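Local structure of precorrin-6Y C5,15-methyltransferase (Decarboxylating) (Geobacter metallireducens, 3E05) at residues L36-D41 with I56-L61. The protein probably methylates precorrin-6Y at C5 and C15 with S-adenosyl-methionine and decarboxylates it in adenosylcobalamin biosynthesis, this chain being the C-terminal domain of the enzyme. Numbering follows the deposited sequence.
Sequences LRLQDD and IEASNL
Leu38 reaches from the loop between helix 26-35 and strand 43-47 to the flank of helix 53-61, where a single methyl, CD1, makes both close contacts. CD1 of Leu38 lies 3.7 Å from CD1 of Leu61 and 3.8 Å from CB of Ala58, so it meets two residues spaced three apart in the helix, nearly one turn. The two leucines cross at about a right angle and meet methyl to methyl through one branch each. In Leu38, CG stands anti to the carbonyl carbon (chi1 -60°) and CD1 continues the extended chain (chi2 -175°), which carries this methyl outward to the helix. Leu61 has nearly the same torsions, and Ala58, with only a CB, lets the longer leucine come close to the helix backbone. Leu33 of helix 26-35 touches Leu38, Ala58 and Leu61 alike, adding a third leucine to the apolar contact, while Leu61 also packs on Leu61 of the second subunit. Asp40 OD1 accepts a hydrogen bond from the backbone N of Asp41 (2.8 Å), which approaches from above the carboxylate plane, 40° out of it; Asn64 N, beyond the helix, is a second donor to the same oxygen. On the helix, Ser59 OG donates to Ile56 O at 2.7 Å, sharing that carbonyl with Asn60 N, and Glu57 forms a salt bridge with Arg29. The contact thus joins the loop entering the first strand of the parallel part of the sheet to the helix following that strand, in a Rossmann-like methyltransferase domain. No hydrogen bond crosses between the segments: their direct attachment is apolar, resting on buried methyl groups and van der Waals fit, with no polar pair to fix its direction.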
# COMPACT_ATOMS: atom_id res chain seq x y z
N LEU D 36 -13.66 14.07 -8.89
CA LEU D 36 -14.87 14.56 -9.58
C LEU D 36 -14.80 16.03 -10.03
O LEU D 36 -15.64 16.46 -10.81
CB LEU D 36 -16.11 14.33 -8.72
CG LEU D 36 -16.69 12.91 -8.76
CD1 LEU D 36 -17.54 12.63 -7.55
CD2 LEU D 36 -17.50 12.71 -10.06
N ARG D 37 -13.81 16.78 -9.54
CA ARG D 37 -13.58 18.19 -9.93
C ARG D 37 -14.88 19.01 -9.82
O ARG D 37 -15.35 19.56 -10.81
CB ARG D 37 -13.00 18.29 -11.34
CG ARG D 37 -11.57 17.84 -11.49
CD ARG D 37 -11.19 17.70 -12.96
NE ARG D 37 -11.57 18.86 -13.75
CZ ARG D 37 -11.72 18.86 -15.07
NH1 ARG D 37 -11.52 17.75 -15.78
NH2 ARG D 37 -12.07 19.99 -15.69
N LEU D 38 -15.45 19.02 -8.63
CA LEU D 38 -16.73 19.66 -8.38
C LEU D 38 -16.62 21.18 -8.29
O LEU D 38 -15.63 21.72 -7.81
CB LEU D 38 -17.36 19.11 -7.09
CG LEU D 38 -17.66 17.59 -7.05
CD1 LEU D 38 -18.38 17.25 -5.74
CD2 LEU D 38 -18.46 17.11 -8.24
N GLN D 39 -17.64 21.86 -8.78
CA GLN D 39 -17.81 23.29 -8.53
C GLN D 39 -19.30 23.49 -8.33
O GLN D 39 -20.09 22.64 -8.73
CB GLN D 39 -17.25 24.14 -9.67
CG GLN D 39 -17.57 23.65 -11.07
CD GLN D 39 -16.77 24.38 -12.14
OE1 GLN D 39 -15.61 24.05 -12.41
NE2 GLN D 39 -17.39 25.36 -12.77
N ASP D 40 -19.70 24.61 -7.72
CA ASP D 40 -21.11 24.84 -7.43
C ASP D 40 -21.96 24.93 -8.71
O ASP D 40 -21.43 25.14 -9.80
CB ASP D 40 -21.28 26.07 -6.54
CG ASP D 40 -22.51 25.99 -5.65
OD1 ASP D 40 -23.25 24.99 -5.75
OD2 ASP D 40 -22.73 26.92 -4.85
N ASP D 41 -23.27 24.68 -8.58
CA ASP D 41 -24.27 24.79 -9.66
C ASP D 41 -24.28 23.67 -10.70
O ASP D 41 -25.05 23.73 -11.66
CB ASP D 41 -24.21 26.15 -10.39
CG ASP D 41 -24.38 27.33 -9.46
OD1 ASP D 41 -25.38 27.39 -8.72
OD2 ASP D 41 -23.51 28.23 -9.49
N ILE D 56 -23.95 12.91 -0.53
CA ILE D 56 -24.15 13.80 0.61
C ILE D 56 -23.00 14.79 0.78
O ILE D 56 -23.22 15.99 0.92
CB ILE D 56 -24.45 13.01 1.90
CG1 ILE D 56 -25.88 12.46 1.85
CG2 ILE D 56 -24.23 13.84 3.15
CD1 ILE D 56 -26.16 11.43 2.91
N GLU D 57 -21.76 14.31 0.75
CA GLU D 57 -20.61 15.22 0.80
C GLU D 57 -20.44 16.09 -0.46
O GLU D 57 -20.07 17.27 -0.37
CB GLU D 57 -19.33 14.48 1.22
CG GLU D 57 -19.37 14.05 2.69
CD GLU D 57 -18.07 13.46 3.18
OE1 GLU D 57 -17.09 13.43 2.41
OE2 GLU D 57 -18.03 13.00 4.33
N ALA D 58 -20.77 15.54 -1.63
CA ALA D 58 -20.85 16.31 -2.88
C ALA D 58 -21.82 17.50 -2.76
O ALA D 58 -21.54 18.59 -3.28
CB ALA D 58 -21.29 15.44 -4.01
N SER D 59 -22.95 17.25 -2.10
CA SER D 59 -23.99 18.26 -1.90
C SER D 59 -23.51 19.38 -0.99
O SER D 59 -23.92 20.54 -1.15
CB SER D 59 -25.28 17.62 -1.39
OG SER D 59 -25.26 17.44 0.01
N ASN D 60 -22.63 19.05 -0.04
CA ASN D 60 -22.01 20.06 0.80
C ASN D 60 -21.06 20.96 0.01
O ASN D 60 -20.94 22.16 0.29
CB ASN D 60 -21.27 19.41 1.97
CG ASN D 60 -22.20 18.84 3.01
OD1 ASN D 60 -23.40 19.14 3.05
ND2 ASN D 60 -21.66 18.01 3.89
N LEU D 61 -20.42 20.37 -1.01
CA LEU D 61 -19.46 21.06 -1.87
C LEU D 61 -20.13 21.84 -2.98
O LEU D 61 -19.54 22.76 -3.56
CB LEU D 61 -18.47 20.07 -2.50
CG LEU D 61 -17.53 19.23 -1.63
CD1 LEU D 61 -16.79 18.20 -2.48
CD2 LEU D 61 -16.54 20.10 -0.95